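Local coordinates for penicillin-binding protein 1A (Mycobacterium tuberculosis, PDB 5CXW) that builds cross-linked peptidoglycan for the cell wall, its C-terminal transpeptidase domain, the part in this crystal, joining peptide stems and being blocked by penicillin, at residues A168-A173 against H187-D192; I212-A217 against W307-T312. All coordinates share one frame; numbering follows the deposited sequence.

Contact 1: A168-A173 against H187-D192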
# COMPACT_ATOMS: atom_id res chain seq x y z
N ALA A 168 -3.03 17.98 -5.25
CA ALA A 168 -4.21 17.11 -5.59
C ALA A 168 -3.87 15.66 -5.41
O ALA A 168 -4.76 14.89 -5.05
CB ALA A 168 -4.67 17.32 -7.00
N VAL A 169 -2.60 15.29 -5.62
CA VAL A 169 -2.17 13.91 -5.35
C VAL A 169 -2.21 13.62 -3.85
O VAL A 169 -2.75 12.58 -3.40
CB VAL A 169 -0.73 13.63 -5.91
CG1 VAL A 169 -0.31 12.21 -5.62
CG2 VAL A 169 -0.63 13.95 -7.38
N ALA A 170 -1.73 14.58 -3.06
CA ALA A 170 -1.77 14.46 -1.61
C ALA A 170 -3.21 14.37 -1.10
O ALA A 170 -3.50 13.57 -0.21
CB ALA A 170 -1.12 15.64 -0.94
N ASP A 171 -4.08 15.21 -1.63
CA ASP A 171 -5.49 15.19 -1.24
C ASP A 171 -6.11 13.82 -1.49
O ASP A 171 -6.81 13.28 -0.64
CB ASP A 171 -6.29 16.27 -1.98
CG ASP A 171 -5.93 17.69 -1.54
OD1 ASP A 171 -5.16 17.92 -0.54
OD2 ASP A 171 -6.42 18.64 -2.20
N ALA A 172 -5.90 13.30 -2.69
CA ALA A 172 -6.42 11.96 -3.01
C ALA A 172 -5.89 10.86 -2.10
O ALA A 172 -6.65 9.96 -1.64
CB ALA A 172 -6.13 11.62 -4.47
N ALA A 173 -4.58 10.93 -1.80
CA ALA A 173 -3.96 9.92 -0.99
C ALA A 173 -4.49 9.99 0.42
O ALA A 173 -4.88 8.99 1.03
CB ALA A 173 -2.46 10.16 -0.98
N HIS A 187 2.83 16.10 9.85
CA HIS A 187 2.03 16.42 8.68
C HIS A 187 2.56 15.67 7.45
O HIS A 187 3.56 16.04 6.88
CB HIS A 187 2.10 17.90 8.42
CG HIS A 187 1.59 18.72 9.57
ND1 HIS A 187 0.27 19.10 9.68
CD2 HIS A 187 2.22 19.21 10.65
CE1 HIS A 187 0.11 19.81 10.79
NE2 HIS A 187 1.28 19.87 11.41
N THR A 188 1.91 14.59 7.10
CA THR A 188 2.39 13.77 5.98
C THR A 188 2.16 14.45 4.63
O THR A 188 1.19 15.23 4.45
CB THR A 188 1.74 12.39 5.95
OG1 THR A 188 0.30 12.54 5.86
CG2 THR A 188 2.13 11.58 7.21
N LEU A 189 3.00 14.10 3.67
CA LEU A 189 2.86 14.57 2.29
C LEU A 189 2.91 16.12 2.21
O LEU A 189 2.17 16.75 1.46
CB LEU A 189 1.58 14.04 1.64
CG LEU A 189 1.23 12.57 1.87
CD1 LEU A 189 -0.00 12.20 1.10
CD2 LEU A 189 2.39 11.71 1.43
N SER A 190 3.82 16.69 2.99
CA SER A 190 3.97 18.14 3.19
C SER A 190 5.47 18.45 3.14
O SER A 190 6.24 17.99 3.99
CB SER A 190 3.38 18.53 4.56
OG SER A 190 3.58 19.90 4.83
N GLU A 191 5.89 19.28 2.20
CA GLU A 191 7.31 19.55 2.05
C GLU A 191 7.87 20.25 3.27
O GLU A 191 8.93 19.82 3.81
CB GLU A 191 7.60 20.34 0.77
CG GLU A 191 9.11 20.47 0.49
CD GLU A 191 9.94 19.14 0.46
OE1 GLU A 191 9.41 18.01 0.29
OE2 GLU A 191 11.19 19.26 0.64
N ASP A 192 7.15 21.26 3.77
CA ASP A 192 7.61 22.03 4.93
C ASP A 192 7.39 21.30 6.25
O ASP A 192 7.86 21.78 7.29
CB ASP A 192 7.02 23.48 4.97
CG ASP A 192 5.46 23.56 5.17
OD1 ASP A 192 4.75 22.57 5.48
OD2 ASP A 192 4.91 24.68 4.99

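Contact 2: I212-A217 against W307-T312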
# COMPACT_ATOMS: atom_id res chain seq x y z
N ILE A 212 1.21 0.07 6.77
CA ILE A 212 -0.20 0.01 7.12
C ILE A 212 -1.06 1.03 6.38
O ILE A 212 -2.17 0.69 5.97
CB ILE A 212 -0.47 0.04 8.66
CG1 ILE A 212 -1.97 -0.11 8.96
CG2 ILE A 212 0.11 1.30 9.32
CD1 ILE A 212 -2.18 -0.73 10.35
N ASP A 213 -0.54 2.24 6.15
CA ASP A 213 -1.26 3.27 5.40
C ASP A 213 -1.52 2.79 3.98
O ASP A 213 -2.59 2.97 3.46
CB ASP A 213 -0.43 4.57 5.28
CG ASP A 213 -0.28 5.32 6.62
OD1 ASP A 213 -1.32 5.56 7.28
OD2 ASP A 213 0.85 5.75 6.94
N MET A 214 -0.52 2.19 3.36
CA MET A 214 -0.68 1.73 1.96
C MET A 214 -1.75 0.59 1.86
O MET A 214 -2.61 0.61 0.98
CB MET A 214 0.64 1.26 1.36
CG MET A 214 1.64 2.39 1.13
SD MET A 214 1.06 3.65 -0.02
CE MET A 214 1.19 2.75 -1.54
N ALA A 215 -1.72 -0.36 2.81
CA ALA A 215 -2.69 -1.42 2.81
C ALA A 215 -4.09 -0.85 2.99
O ALA A 215 -5.06 -1.27 2.29
CB ALA A 215 -2.39 -2.44 3.89
N SER A 216 -4.21 0.12 3.89
CA SER A 216 -5.51 0.74 4.18
C SER A 216 -6.02 1.53 2.99
O SER A 216 -7.22 1.43 2.62
CB SER A 216 -5.36 1.63 5.41
OG SER A 216 -6.54 2.39 5.67
N ALA A 217 -5.18 2.37 2.38
CA ALA A 217 -5.61 3.16 1.24
C ALA A 217 -6.03 2.29 0.04
O ALA A 217 -7.03 2.59 -0.64
CB ALA A 217 -4.52 4.19 0.83
N TRP A 307 8.51 -2.46 -3.17
CA TRP A 307 7.15 -2.62 -2.74
C TRP A 307 6.26 -3.43 -3.69
O TRP A 307 6.38 -3.31 -4.93
CB TRP A 307 6.46 -1.26 -2.68
CG TRP A 307 6.90 -0.31 -1.62
CD1 TRP A 307 8.05 0.47 -1.62
CD2 TRP A 307 6.24 -0.08 -0.38
NE1 TRP A 307 8.09 1.21 -0.43
CE2 TRP A 307 6.98 0.93 0.31
CE3 TRP A 307 5.05 -0.57 0.20
CZ2 TRP A 307 6.58 1.42 1.53
CZ3 TRP A 307 4.63 -0.06 1.44
CH2 TRP A 307 5.42 0.92 2.10
N MET A 308 5.29 -4.15 -3.14
CA MET A 308 4.15 -4.63 -3.89
C MET A 308 2.94 -4.43 -3.02
O MET A 308 2.89 -4.94 -1.87
CB MET A 308 4.27 -6.10 -4.28
CG MET A 308 3.07 -6.69 -5.03
SD MET A 308 2.63 -5.71 -6.49
CE MET A 308 2.56 -6.96 -7.80
N VAL A 309 1.94 -3.70 -3.55
CA VAL A 309 0.67 -3.48 -2.87
C VAL A 309 -0.47 -3.88 -3.78
O VAL A 309 -0.53 -3.51 -4.92
CB VAL A 309 0.53 -2.01 -2.43
CG1 VAL A 309 -0.64 -1.86 -1.47
CG2 VAL A 309 1.78 -1.50 -1.80
N GLY A 310 -1.37 -4.74 -3.30
CA GLY A 310 -2.48 -5.11 -4.14
C GLY A 310 -3.55 -5.87 -3.38
O GLY A 310 -3.34 -6.30 -2.24
N TYR A 311 -4.68 -6.00 -4.05
CA TYR A 311 -5.92 -6.44 -3.43
C TYR A 311 -6.83 -7.27 -4.28
O TYR A 311 -6.73 -7.29 -5.52
CB TYR A 311 -6.69 -5.18 -2.93
CG TYR A 311 -7.07 -4.16 -3.98
CD1 TYR A 311 -8.24 -4.24 -4.75
CD2 TYR A 311 -6.23 -3.06 -4.21
CE1 TYR A 311 -8.57 -3.23 -5.69
CE2 TYR A 311 -6.56 -2.10 -5.13
CZ TYR A 311 -7.73 -2.17 -5.85
OH TYR A 311 -8.02 -1.15 -6.74
N THR A 312 -7.77 -7.97 -3.59
CA THR A 312 -9.00 -8.43 -4.11
C THR A 312 -10.08 -7.67 -3.37
O THR A 312 -9.79 -6.92 -2.47
CB THR A 312 -9.14 -9.95 -3.89
OG1 THR A 312 -9.45 -10.18 -2.52
CG2 THR A 312 -7.93 -10.65 -4.29

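Contact 1: A168-A173 against H187-D192
Leu189 meets Ala170 and Ala173 because its first torsion, chi1 -43°, sets CG anti to the carbonyl carbon, and its second, chi2 -177°, carries CD1 straight on toward the helix. The Leu189 backbone has a positive phi of 59°, a turn from which CB points at helix 165-176; within the transpeptidase domain, the loop following this helix thus folds back and packs a leucine on it. Leu189 CB comes alongside the methyl of Ala170, 4.1 Å from CB to CB, while Leu189 CD1 lies 3.9 Å from Ala170 CA and 3.8 Å from Ala173 CB. The alanines are three residues apart, on the same side of the helix; their side chains are no more than a methyl, so Leu189 CD1 can come close to the helix backbone. Elsewhere on this helix Val169 and Ala172 pack against helix 100-109. Ser190 OG bonds within the loop, to Gly195 N and Gly196 O. Thr188 OG1 bonds to His174 NE2, near the C-terminal end of the same helix, and to Ala179 O just beyond it. The leucine-alanine patch itself is apolar and non-directional, with the Thr188 to His174 bond a directional tie beside it.

Contact 2: I212-A217 against W307-T312
Met214 reaches from helix 211-222 to strand 303-312, where Trp307 and Val309 receive it; these three residues bury the most surface in the contact. The methionine is bent at every torsion. With chi1 -69° its CG stands beside the backbone N, and further bends at chi2 and chi3 keep the chain compact and turn CE toward the strand, so that different parts of one flexible chain serve different partners. Met214 CG comes to the six-membered end of the indole, 3.9 Å from Trp307 CZ3 and 4.2 Å from Trp307 CH2, the two side chains crossing at about a right angle. The terminal methyl bends toward the valine, Met214 CE lying 4.3 Å from Val309 CG2. The other branch of the valine faces the helix backbone, with Val309 CG1 4.0 Å from Met214 O. Trp307 and Val309 are two apart on an extended strand and thus share the sheet face that the helix covers. This is the central antiparallel sheet of the penicillin-binding transpeptidase fold, related to the beta-lactamases, with helix 211-222 on one face and helix 343-356, touched by Met308 and Thr312, on the other. A beta-branched valine suits the strand and gives the helix a compact apolar surface. Trp307 is broad enough to meet the methionine while its NE1 bonds to Gln94 O and its ring packs edge-to-face with Trp320. Its side chain lies about 8 Å from that of Ser97, probably the acylated serine, and about 7 Å from the bound, ring-opened penicillin V.

Both contacts belong to the transpeptidase domain and follow one another along the chain: contact 1 joins helix 165-176 to the loop after it, and contact 2 joins helix 211-222, further on, to strand 303-312, some 90 residues further along the chain. Their centres are 18 Å apart and their nearest atoms about 5 Å apart, without touching. Contact 2 lies close to the centre of the chain, on the sheet; contact 1 lies further out, about 16 Å from the centre of the chain. Residues directly after the probable acylated serine, Ser97, reach both: Ser98 touches Met214 of contact 2, and Phe99 touches Ala173 of contact 1.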